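Local coordinates for beta-hexosaminidase Amuc_2018 (Akkermansia muciniphila, PDB 6JEB), which hydrolyses terminal non-reducing N-acetylglucosamine and N-acetylgalactosamine residues from glycans and chitobiose, as a family 20 glycoside hydrolase, at residues A[5-9]-A[117-121]; A[130-134]-A[214-219]; A[167-171]-A[242-247]; A[347-351]-A[367-371]. All blocks are in the same frame, centred on the assembly; numbering follows the deposited sequence. Where two conformers were deposited one is given.

Contact 1 of 4, residues A[5-9]-A[117-121]; sequences SIIPE and AYYKF
Ile7 and Tyr119 carry the closest backbone approach, 6.2 Å from CA to CA, where the loop of 5-9, with its cis peptide bond before Pro8, passes the C-terminal end of helix 106-118. The two side chains run alongside each other: Ile7 CB lies in the plane of the Tyr119 ring at its edge, 3.9 Å from Tyr119 CE1, and the Ile7 CG2 branch comes 3.8 Å from Tyr119 CD1. Tyr118 CD2 sits over one face of that ring, toward its rim, and the Tyr119 hydroxyl is bonded to His444. With an alanine here in place of Tyr119, a gap would probably open beside Ile7, and His444 would lose its hydroxyl mate. Pro8 CD packs 3.4 Å from the carbonyl Tyr119 O. Polar links between the segments run through water. Lys120, bent at its last torsion (chi4 77°), donates from NZ to a water at 2.8 Å that in turn donates to Ile7 O and Tyr118 O; a second water joins NZ to Pro8 O, and Thr64 is a further partner of the ammonium. Lys120 itself has positive phi (67°) and is the C-prime residue of a Schellman motif, with Lys120 N bonded to Ala117 O at 3.0 Å and Phe121 N to the carbonyl of the residue before Ala117. The contact thus sets the N-terminal loop against a capped helix end of the catalytic TIM barrel.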
loop_
_atom_site.group_PDB
_atom_site.type_symbol
_atom_site.label_atom_id
_atom_site.label_comp_id
_atom_site.label_asym_id
_atom_site.label_seq_id
_atom_site.Cartn_x
_atom_site.Cartn_y
_atom_site.Cartn_z
ATOM N N SER A 5 -10.062 8.219 22.428
ATOM C CA SER A 5 -9.271 8.714 21.311
ATOM C C SER A 5 -8.791 7.558 20.448
ATOM O O SER A 5 -7.585 7.336 20.305
ATOM C CB SER A 5 -8.091 9.543 21.812
ATOM O OG SER A 5 -8.571 10.739 22.394
ATOM N N ILE A 6 -9.730 6.823 19.867
ATOM C CA ILE A 6 -9.431 5.659 19.046
ATOM C C ILE A 6 -9.409 6.095 17.589
ATOM O O ILE A 6 -10.376 6.695 17.097
ATOM C CB ILE A 6 -10.485 4.559 19.257
ATOM C CG1 ILE A 6 -10.540 4.119 20.726
ATOM C CG2 ILE A 6 -10.222 3.382 18.313
ATOM C CD1 ILE A 6 -11.877 3.508 21.105
ATOM N N ILE A 7 -8.313 5.795 16.900
ATOM C CA ILE A 7 -8.204 5.972 15.457
ATOM C C ILE A 7 -7.944 4.597 14.859
ATOM O O ILE A 7 -6.970 3.936 15.232
ATOM C CB ILE A 7 -7.082 6.945 15.051
ATOM C CG1 ILE A 7 -7.311 8.322 15.680
ATOM C CG2 ILE A 7 -7.005 7.050 13.519
ATOM C CD1 ILE A 7 -6.099 9.256 15.577
ATOM N N PRO A 8 -8.760 4.127 13.909
ATOM C CA PRO A 8 -9.922 4.826 13.334
ATOM C C PRO A 8 -11.125 4.913 14.268
ATOM O O PRO A 8 -11.309 4.067 15.150
ATOM C CB PRO A 8 -10.272 3.986 12.101
ATOM C CG PRO A 8 -9.571 2.691 12.278
ATOM C CD PRO A 8 -8.458 2.854 13.233
ATOM N N GLU A 9 -11.935 5.942 14.066
ATOM C CA GLU A 9 -13.136 6.116 14.875
ATOM C C GLU A 9 -14.019 4.876 14.764
ATOM O O GLU A 9 -14.331 4.442 13.646
ATOM C CB GLU A 9 -13.921 7.337 14.395
ATOM C CG GLU A 9 -15.132 7.680 15.269
ATOM C CD GLU A 9 -14.744 8.097 16.684
ATOM O OE1 GLU A 9 -13.575 8.484 16.909
ATOM O OE2 GLU A 9 -15.613 8.032 17.581
ATOM N N ALA A 117 -0.399 -1.641 11.853
ATOM C CA ALA A 117 -1.344 -2.498 12.564
ATOM C C ALA A 117 -2.032 -1.738 13.690
ATOM O O ALA A 117 -3.204 -1.989 13.991
ATOM C CB ALA A 117 -0.629 -3.729 13.123
ATOM N N TYR A 118 -1.321 -0.802 14.318
ATOM C CA TYR A 118 -1.904 -0.009 15.394
ATOM C C TYR A 118 -3.132 0.754 14.918
ATOM O O TYR A 118 -4.061 0.985 15.711
ATOM C CB TYR A 118 -0.835 0.954 15.913
ATOM C CG TYR A 118 -1.161 1.709 17.181
ATOM C CD1 TYR A 118 -1.014 1.109 18.426
ATOM C CD2 TYR A 118 -1.549 3.043 17.137
ATOM C CE1 TYR A 118 -1.279 1.807 19.597
ATOM C CE2 TYR A 118 -1.810 3.755 18.298
ATOM C CZ TYR A 118 -1.686 3.127 19.525
ATOM O OH TYR A 118 -1.938 3.825 20.683
ATOM N N TYR A 119 -3.164 1.121 13.627
ATOM C CA TYR A 119 -4.264 1.852 13.004
ATOM C C TYR A 119 -5.180 0.959 12.160
ATOM O O TYR A 119 -5.980 1.475 11.368
ATOM C CB TYR A 119 -3.713 3.036 12.196
ATOM C CG TYR A 119 -3.092 4.048 13.126
ATOM C CD1 TYR A 119 -3.899 4.858 13.918
ATOM C CD2 TYR A 119 -1.705 4.169 13.255
ATOM C CE1 TYR A 119 -3.358 5.764 14.800
ATOM C CE2 TYR A 119 -1.151 5.080 14.147
ATOM C CZ TYR A 119 -1.986 5.875 14.918
ATOM O OH TYR A 119 -1.455 6.766 15.817
ATOM N N LYS A 120 -5.092 -0.364 12.324
ATOM C CA LYS A 120 -5.984 -1.334 11.685
ATOM C C LYS A 120 -5.829 -1.410 10.166
ATOM O O LYS A 120 -6.758 -1.839 9.472
ATOM C CB LYS A 120 -7.459 -1.153 12.081
ATOM C CG LYS A 120 -7.722 -1.267 13.570
ATOM C CD LYS A 120 -9.220 -1.241 13.849
ATOM C CE LYS A 120 -9.547 -1.346 15.338
ATOM N NZ LYS A 120 -9.312 -0.057 16.057
ATOM N N PHE A 121 -4.675 -1.034 9.611
ATOM C CA PHE A 121 -4.412 -1.400 8.226
ATOM C C PHE A 121 -4.336 -2.917 8.125
ATOM O O PHE A 121 -3.893 -3.592 9.055
ATOM C CB PHE A 121 -3.086 -0.799 7.751
ATOM C CG PHE A 121 -3.171 0.667 7.414
ATOM C CD1 PHE A 121 -3.604 1.072 6.159
ATOM C CD2 PHE A 121 -2.827 1.636 8.349
ATOM C CE1 PHE A 121 -3.696 2.416 5.835
ATOM C CE2 PHE A 121 -2.923 2.986 8.037
ATOM C CZ PHE A 121 -3.358 3.374 6.774
HETATM O O HOH W 1 -6.826 1.228 15.861
HETATM O O HOH W 2 -11.507 1.362 15.196
#

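Contact 2 of 4, residues A[130-134]-A[214-219]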
loop_
_atom_site.group_PDB
_atom_site.type_symbol
_atom_site.label_atom_id
_atom_site.label_comp_id
_atom_site.label_asym_id
_atom_site.label_seq_id
_atom_site.Cartn_x
_atom_site.Cartn_y
_atom_site.Cartn_z
ATOM N N ASP A 130 11.524 -1.671 -9.813
ATOM C CA ASP A 130 11.319 -0.438 -10.563
ATOM C C ASP A 130 12.574 -0.134 -11.377
ATOM O O ASP A 130 13.394 -1.026 -11.633
ATOM C CB ASP A 130 10.898 0.715 -9.632
ATOM C CG ASP A 130 9.998 1.715 -10.338
ATOM O OD1 ASP A 130 10.518 2.490 -11.174
ATOM O OD2 ASP A 130 8.766 1.700 -10.091
ATOM N N ASN A 131 12.727 1.133 -11.776
ATOM C CA ASN A 131 13.866 1.525 -12.597
ATOM C C ASN A 131 15.151 1.571 -11.786
ATOM O O ASN A 131 16.236 1.365 -12.346
ATOM C CB ASN A 131 13.613 2.908 -13.186
ATOM C CG ASN A 131 12.475 2.916 -14.178
ATOM O OD1 ASN A 131 12.361 2.018 -15.019
ATOM N ND2 ASN A 131 11.631 3.939 -14.098
ATOM N N GLN A 132 15.039 1.852 -10.481
ATOM C CA GLN A 132 16.163 2.160 -9.606
ATOM C C GLN A 132 16.637 0.959 -8.801
ATOM O O GLN A 132 17.610 1.079 -8.045
ATOM C CB GLN A 132 15.785 3.304 -8.643
ATOM C CG GLN A 132 15.497 4.643 -9.318
ATOM C CD GLN A 132 14.104 4.736 -9.939
ATOM O OE1 GLN A 132 13.263 3.860 -9.751
ATOM N NE2 GLN A 132 13.867 5.807 -10.699
ATOM N N GLY A 133 15.983 -0.188 -8.940
ATOM C CA GLY A 133 16.359 -1.354 -8.173
ATOM C C GLY A 133 15.350 -2.477 -8.280
ATOM O O GLY A 133 14.188 -2.259 -8.650
ATOM N N TRP A 134 15.804 -3.685 -7.953
ATOM C CA TRP A 134 14.998 -4.899 -7.988
ATOM C C TRP A 134 15.329 -5.659 -6.712
ATOM O O TRP A 134 16.501 -5.968 -6.477
ATOM C CB TRP A 134 15.372 -5.735 -9.224
ATOM C CG TRP A 134 14.601 -7.018 -9.329
ATOM C CD1 TRP A 134 14.716 -8.112 -8.515
ATOM C CD2 TRP A 134 13.565 -7.328 -10.277
ATOM N NE1 TRP A 134 13.813 -9.080 -8.897
ATOM C CE2 TRP A 134 13.106 -8.628 -9.983
ATOM C CE3 TRP A 134 13.002 -6.639 -11.361
ATOM C CZ2 TRP A 134 12.092 -9.250 -10.718
ATOM C CZ3 TRP A 134 11.985 -7.260 -12.086
ATOM C CH2 TRP A 134 11.551 -8.553 -11.763
ATOM N N VAL A 214 21.362 0.461 -13.979
ATOM C CA VAL A 214 20.211 0.711 -13.124
ATOM C C VAL A 214 20.043 2.220 -12.968
ATOM O O VAL A 214 21.022 2.968 -12.844
ATOM C CB VAL A 214 20.398 -0.007 -11.776
ATOM C CG1 VAL A 214 19.231 0.297 -10.827
ATOM C CG2 VAL A 214 20.544 -1.515 -11.988
ATOM N N ARG A 215 18.797 2.682 -13.009
ATOM C CA ARG A 215 18.539 4.115 -13.060
ATOM C C ARG A 215 18.906 4.775 -11.736
ATOM O O ARG A 215 18.665 4.219 -10.657
ATOM C CB ARG A 215 17.067 4.371 -13.382
ATOM C CG ARG A 215 16.813 5.733 -14.011
ATOM C CD ARG A 215 15.338 5.921 -14.315
ATOM N NE ARG A 215 15.041 7.232 -14.880
ATOM C CZ ARG A 215 14.964 7.492 -16.184
ATOM N NH1 ARG A 215 15.189 6.530 -17.076
ATOM N NH2 ARG A 215 14.667 8.723 -16.597
ATOM N N THR A 216 19.491 5.975 -11.822
ATOM C CA THR A 216 19.894 6.724 -10.639
ATOM C C THR A 216 19.108 8.010 -10.475
ATOM O O THR A 216 19.376 8.775 -9.541
ATOM C CB THR A 216 21.393 7.046 -10.681
ATOM O OG1 THR A 216 21.652 7.937 -11.775
ATOM C CG2 THR A 216 22.214 5.773 -10.836
ATOM N N THR A 217 18.150 8.268 -11.360
ATOM C CA THR A 217 17.337 9.469 -11.335
ATOM C C THR A 217 15.877 9.056 -11.446
ATOM O O THR A 217 15.556 7.887 -11.672
ATOM C CB THR A 217 17.705 10.390 -12.504
ATOM O OG1 THR A 217 17.550 9.673 -13.741
ATOM C CG2 THR A 217 19.146 10.865 -12.370
ATOM N N ALA A 218 14.988 10.027 -11.264
ATOM C CA ALA A 218 13.570 9.798 -11.488
ATOM C C ALA A 218 13.268 9.951 -12.976
ATOM O O ALA A 218 14.160 9.802 -13.816
ATOM C CB ALA A 218 12.734 10.762 -10.641
ATOM N N GLY A 219 12.026 10.229 -13.326
ATOM C CA GLY A 219 11.655 10.309 -14.719
ATOM C C GLY A 219 11.217 8.968 -15.273
ATOM O O GLY A 219 11.356 7.911 -14.650
HETATM O O HOH W 3 11.394 6.368 -12.293
#
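Val214 opens the second segment by laying CG1 3.3 Å from Gln132 O, a carbonyl whose hydrogen-bond partner is Arg151; with CG1 anti to the backbone N (chi1 177°), this methyl is the one that meets the loop. At Arg215 the backbone N donates to Asn131 O at 3.0 Å, and its side chain then runs beside that of Asn131, Arg215 CD lying 3.7 Å from Asn131 CB. The buried carbonyl Arg215 O has no conventional partner; it receives a CA-H...O contact from Gln132 CA at 3.4 Å. Next, the bend at chi2 (79°) brings Gln132 NE2 within 2.9 Å of its acceptor Thr217 O, which lies close to the plane of that amide. Ala218 O is gripped side-on from one face by two guanidinium nitrogens of Arg215, NE at 2.9 Å and NH2 at 3.0 Å, which braces the turn within 214-219. Gly219 O ends the walk, accepting from a water that is itself held by Asn131 ND2 and Gln132 NE2; Asn131 OD1 accepts from Gln195 N. A leucine in place of Gln132 would probably leave Thr217 O without its donor and Arg101 NE without the Gln132 OE1 acceptor. The chemistry is consistent with a second-shell role: Gln132 ties the 214-219 loop to the substrate-binding Arg101, while Asn131 N bonds to OD1 of the active-site Asp130, the same carboxylate oxygen that pairs with Arg101 and His193.

Contact 3 of 4, residues A[167-171]-A[242-247]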
loop_
_atom_site.group_PDB
_atom_site.type_symbol
_atom_site.label_atom_id
_atom_site.label_comp_id
_atom_site.label_asym_id
_atom_site.label_seq_id
_atom_site.Cartn_x
_atom_site.Cartn_y
_atom_site.Cartn_z
ATOM N N LYS A 167 14.840 -14.891 0.577
ATOM C CA LYS A 167 13.571 -15.605 0.666
ATOM C C LYS A 167 13.157 -15.797 2.121
ATOM O O LYS A 167 11.980 -15.643 2.466
ATOM C CB LYS A 167 13.671 -16.951 -0.060
ATOM C CG LYS A 167 12.389 -17.778 -0.043
ATOM C CD LYS A 167 12.535 -19.003 -0.940
ATOM C CE LYS A 167 11.295 -19.234 -1.768
ATOM N NZ LYS A 167 11.450 -20.370 -2.731
ATOM N N GLN A 168 14.121 -16.107 2.990
ATOM C CA GLN A 168 13.822 -16.281 4.408
ATOM C C GLN A 168 13.319 -14.983 5.040
ATOM O O GLN A 168 12.394 -15.006 5.866
ATOM C CB GLN A 168 15.072 -16.799 5.117
ATOM C CG GLN A 168 14.846 -17.290 6.524
ATOM C CD GLN A 168 16.063 -18.024 7.068
ATOM O OE1 GLN A 168 16.247 -19.219 6.818
ATOM N NE2 GLN A 168 16.910 -17.309 7.803
ATOM N N GLU A 169 13.901 -13.840 4.662
ATOM C CA GLU A 169 13.399 -12.564 5.168
ATOM C C GLU A 169 11.968 -12.303 4.715
ATOM O O GLU A 169 11.154 -11.779 5.483
ATOM C CB GLU A 169 14.300 -11.412 4.725
ATOM C CG GLU A 169 15.584 -11.277 5.512
ATOM C CD GLU A 169 16.474 -10.185 4.938
ATOM O OE1 GLU A 169 16.443 -9.989 3.699
ATOM O OE2 GLU A 169 17.196 -9.519 5.723
ATOM N N LEU A 170 11.652 -12.606 3.453
ATOM C CA LEU A 170 10.293 -12.354 2.983
ATOM C C LEU A 170 9.290 -13.282 3.662
ATOM O O LEU A 170 8.173 -12.858 3.993
ATOM C CB LEU A 170 10.231 -12.444 1.461
ATOM C CG LEU A 170 11.026 -11.344 0.752
ATOM C CD1 LEU A 170 11.068 -11.585 -0.747
ATOM C CD2 LEU A 170 10.455 -9.958 1.049
ATOM N N LYS A 171 9.675 -14.543 3.906
ATOM C CA LYS A 171 8.787 -15.442 4.638
ATOM C C LYS A 171 8.623 -14.994 6.085
ATOM O O LYS A 171 7.531 -15.123 6.660
ATOM C CB LYS A 171 9.272 -16.892 4.541
ATOM C CG LYS A 171 9.154 -17.463 3.126
ATOM C CD LYS A 171 9.484 -18.946 3.056
ATOM C CE LYS A 171 9.154 -19.501 1.673
ATOM N NZ LYS A 171 9.284 -20.989 1.563
ATOM N N GLU A 242 8.116 -18.224 -7.347
ATOM C CA GLU A 242 8.662 -17.766 -6.072
ATOM C C GLU A 242 7.598 -17.057 -5.253
ATOM O O GLU A 242 7.501 -17.259 -4.036
ATOM C CB GLU A 242 9.845 -16.822 -6.288
ATOM C CG GLU A 242 11.046 -17.501 -6.864
ATOM C CD GLU A 242 11.447 -18.713 -6.050
ATOM O OE1 GLU A 242 11.773 -18.540 -4.853
ATOM O OE2 GLU A 242 11.427 -19.829 -6.607
ATOM N N LEU A 243 6.789 -16.217 -5.903
ATOM C CA LEU A 243 5.740 -15.514 -5.174
ATOM C C LEU A 243 4.723 -16.489 -4.598
ATOM O O LEU A 243 4.206 -16.273 -3.498
ATOM C CB LEU A 243 5.065 -14.490 -6.081
ATOM C CG LEU A 243 5.970 -13.382 -6.637
ATOM C CD1 LEU A 243 5.147 -12.390 -7.460
ATOM C CD2 LEU A 243 6.739 -12.674 -5.520
ATOM N N LYS A 244 4.425 -17.570 -5.328
ATOM C CA LYS A 244 3.517 -18.594 -4.812
ATOM C C LYS A 244 4.070 -19.222 -3.536
ATOM O O LYS A 244 3.327 -19.464 -2.572
ATOM C CB LYS A 244 3.282 -19.663 -5.886
ATOM C CG LYS A 244 2.405 -20.822 -5.445
ATOM C CD LYS A 244 0.970 -20.397 -5.258
ATOM C CE LYS A 244 0.089 -21.592 -4.888
ATOM N NZ LYS A 244 -1.356 -21.237 -4.788
ATOM N N ASP A 245 5.379 -19.484 -3.511
ATOM C CA ASP A 245 5.978 -20.081 -2.327
ATOM C C ASP A 245 6.004 -19.104 -1.156
ATOM O O ASP A 245 5.769 -19.509 -0.011
ATOM C CB ASP A 245 7.384 -20.578 -2.656
ATOM C CG ASP A 245 7.973 -21.412 -1.550
ATOM O OD1 ASP A 245 7.294 -22.352 -1.091
ATOM O OD2 ASP A 245 9.114 -21.137 -1.144
ATOM N N ILE A 246 6.273 -17.828 -1.416
ATOM C CA ILE A 246 6.540 -16.861 -0.351
ATOM C C ILE A 246 5.270 -16.218 0.169
ATOM O O ILE A 246 5.112 -16.035 1.380
ATOM C CB ILE A 246 7.535 -15.790 -0.841
ATOM C CG1 ILE A 246 8.882 -16.420 -1.186
ATOM C CG2 ILE A 246 7.694 -14.683 0.214
ATOM C CD1 ILE A 246 9.777 -15.479 -1.988
ATOM N N PHE A 247 4.385 -15.805 -0.737
ATOM C CA PHE A 247 3.300 -14.893 -0.389
ATOM C C PHE A 247 1.969 -15.616 -0.470
ATOM O O PHE A 247 1.394 -15.739 -1.561
ATOM C CB PHE A 247 3.313 -13.679 -1.325
ATOM C CG PHE A 247 4.543 -12.828 -1.185
ATOM C CD1 PHE A 247 4.701 -11.983 -0.091
ATOM C CD2 PHE A 247 5.555 -12.882 -2.136
ATOM C CE1 PHE A 247 5.842 -11.193 0.049
ATOM C CE2 PHE A 247 6.700 -12.093 -2.014
ATOM C CZ PHE A 247 6.845 -11.247 -0.914
#
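Lys167 and Lys171, one turn apart on helix 167-178, reach across to Glu242 and Asp245 near the end of helix 230-246, in a salt-bridge network of four residues. Lys167 NZ meets Glu242 OE1 at 2.8 Å, on the syn side of the carboxylate, with the two side chains at about a right angle. The same ammonium makes a weak bond to Asp245 OD2 at 2.9 Å. Lys171, extended beyond CG, brings NZ to Asp245 OD2 at 2.7 Å from above the carboxylate plane. Asp245 was modelled in two conformers, so its share of the network is the less certain one.

Apolar packing lies beneath the charges. Ile246 CG2 is anti to its backbone N (the CG1 torsion is -63°) and faces Leu170 CB at 3.6 Å, while covering the centre of one face of its neighbour Phe247. Ile246 CG1 supports the aliphatic part of Lys167, 3.8 Å from Lys167 CE, and Leu170 CD1 approaches Phe247 CZ more loosely at 4.2 Å.

The segment axes come within 10.6 Å at 47°, joining helices that precede and follow barrel strand 183-187, against which Phe247 also packs. Two lysines and two acids would roughly balance in charge, which is consistent with salt bridges flanking an apolar contact.

Contact 4 of 4, residues A[347-351]-A[367-371]; sequences SSEYC and MKTTT
The flat carbonyl group of Glu349 meets Lys368 NZ from 29° out of its plane, with a C=O...N angle of 124°, whereas the Tyr350 ring has Ser347 OG in its plane at the edge. That serine also makes an ST turn, Ser347 OG accepting from Glu349 N at 3.2 Å, and the turn shapes the loop that follows barrel strand 342-345. It lies close to the substrate site: Ser348 OG bonds to the carbonyl of the substrate-binding Trp324, and the substrate-binding Tyr352 comes next after the segment.

Lys368 spans the gap by curling at its far end (chi4 85°). NZ then donates to Glu349 O at 2.9 Å and to Thr370 OG1 at 2.9 Å, so one ammonium pins the turn and its own segment together; CE of Lys368 lies 3.6 Å from Glu349 CA. In the conformer given, by contrast, the Glu349 carboxylate pairs with Lys374 through OE2. Beside these bonds the Thr370 CG2 methyl, anti to its backbone N, packs 3.7 Å from Glu349 O and 4.0 Å from Tyr350 O, a buried carbonyl without a polar partner in the model. A water completes the join, accepting a hydrogen bond from Thr370 OG1 at 2.7 Å and donating to Ser348 O at 2.7 Å.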
loop_
_atom_site.group_PDB
_atom_site.type_symbol
_atom_site.label_atom_id
_atom_site.label_comp_id
_atom_site.label_asym_id
_atom_site.label_seq_id
_atom_site.Cartn_x
_atom_site.Cartn_y
_atom_site.Cartn_z
ATOM N N SER A 347 -6.068 7.611 -4.967
ATOM C CA SER A 347 -5.956 8.897 -5.645
ATOM C C SER A 347 -4.771 9.699 -5.130
ATOM O O SER A 347 -4.648 9.949 -3.926
ATOM C CB SER A 347 -7.222 9.711 -5.420
ATOM O OG SER A 347 -6.961 11.070 -5.736
ATOM N N SER A 348 -3.912 10.127 -6.058
ATOM C CA SER A 348 -2.710 10.855 -5.677
ATOM C C SER A 348 -3.020 12.211 -5.061
ATOM O O SER A 348 -2.140 12.807 -4.435
ATOM C CB SER A 348 -1.779 11.003 -6.879
ATOM O OG SER A 348 -2.379 11.786 -7.896
ATOM N N GLU A 349 -4.249 12.709 -5.215
ATOM C CA GLU A 349 -4.654 13.956 -4.573
ATOM C C GLU A 349 -4.743 13.816 -3.057
ATOM O O GLU A 349 -4.653 14.823 -2.345
ATOM C CB GLU A 349 -6.002 14.416 -5.146
ATOM C CG GLU A 349 -6.508 15.774 -4.659
ATOM C CD GLU A 349 -7.723 16.273 -5.437
ATOM O OE1 GLU A 349 -7.842 15.925 -6.629
ATOM O OE2 GLU A 349 -8.555 17.017 -4.864
ATOM N N TYR A 350 -4.915 12.591 -2.552
ATOM C CA TYR A 350 -5.148 12.349 -1.133
ATOM C C TYR A 350 -4.205 11.313 -0.538
ATOM O O TYR A 350 -3.952 11.327 0.676
ATOM C CB TYR A 350 -6.569 11.813 -0.916
ATOM C CG TYR A 350 -7.668 12.751 -1.336
ATOM C CD1 TYR A 350 -8.173 12.723 -2.629
ATOM C CD2 TYR A 350 -8.210 13.662 -0.437
ATOM C CE1 TYR A 350 -9.180 13.577 -3.022
ATOM C CE2 TYR A 350 -9.228 14.523 -0.819
ATOM C CZ TYR A 350 -9.706 14.475 -2.113
ATOM O OH TYR A 350 -10.710 15.328 -2.505
ATOM N N CYS A 351 -3.709 10.389 -1.367
ATOM C CA CYS A 351 -3.138 9.141 -0.872
ATOM C C CYS A 351 -1.665 8.972 -1.171
ATOM O O CYS A 351 -1.068 7.994 -0.698
ATOM C CB CYS A 351 -3.867 7.936 -1.485
ATOM S SG CYS A 351 -5.632 7.894 -1.157
ATOM N N MET A 367 6.128 18.315 -6.788
ATOM C CA MET A 367 5.070 17.723 -5.975
ATOM C C MET A 367 4.173 18.797 -5.373
ATOM O O MET A 367 4.657 19.793 -4.823
ATOM C CB MET A 367 5.662 16.897 -4.839
ATOM C CG MET A 367 6.442 15.676 -5.264
ATOM S SD MET A 367 7.124 14.935 -3.778
ATOM C CE MET A 367 7.801 13.404 -4.425
ATOM N N LYS A 368 2.863 18.580 -5.459
ATOM C CA LYS A 368 1.931 19.400 -4.703
ATOM C C LYS A 368 1.984 19.016 -3.227
ATOM O O LYS A 368 2.459 17.942 -2.849
ATOM C CB LYS A 368 0.501 19.213 -5.217
ATOM C CG LYS A 368 -0.225 17.992 -4.655
ATOM C CD LYS A 368 -1.715 18.042 -4.978
ATOM C CE LYS A 368 -2.492 16.882 -4.351
ATOM N NZ LYS A 368 -2.931 17.119 -2.932
ATOM N N THR A 369 1.493 19.915 -2.384
ATOM C CA THR A 369 1.373 19.635 -0.962
ATOM C C THR A 369 0.059 18.907 -0.706
ATOM O O THR A 369 -0.985 19.297 -1.238
ATOM C CB THR A 369 1.427 20.942 -0.169
ATOM O OG1 THR A 369 2.684 21.581 -0.410
ATOM C CG2 THR A 369 1.275 20.684 1.332
ATOM N N THR A 370 0.118 17.834 0.084
ATOM C CA THR A 370 -1.076 17.162 0.590
ATOM C C THR A 370 -1.032 17.258 2.110
ATOM O O THR A 370 -0.309 16.501 2.766
ATOM C CB THR A 370 -1.140 15.709 0.134
ATOM O OG1 THR A 370 -1.108 15.654 -1.302
ATOM C CG2 THR A 370 -2.430 15.054 0.655
ATOM N N THR A 371 -1.791 18.198 2.669
ATOM C CA THR A 371 -1.789 18.368 4.111
ATOM C C THR A 371 -2.590 17.251 4.772
ATOM O O THR A 371 -3.348 16.515 4.125
ATOM C CB THR A 371 -2.418 19.705 4.500
ATOM O OG1 THR A 371 -3.795 19.713 4.101
ATOM C CG2 THR A 371 -1.671 20.874 3.852
HETATM O O HOH W 4 -1.082 13.026 -1.940
#

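In the fold
From the N terminus, contact 1 closes first: its 107 intervening residues include the mixed sheet of the N-terminal domain and the first barrel strand, so it ties that domain's leading loop to the catalytic barrel. Contacts 2 and 3 then cross, since 167-171 falls inside the span closed by 130-134 and 214-219, and 242-247 lies beyond it; contact 2 joins two active-site-side loops, contact 3 two outer helices flanking strand 183-187. Contact 4 comes last, in series with the others, and closes a short excursion of 15 residues after strand 342-345. Contacts 1 and 2 lie on opposite sides of the chain's centre, as do contacts 3 and 4.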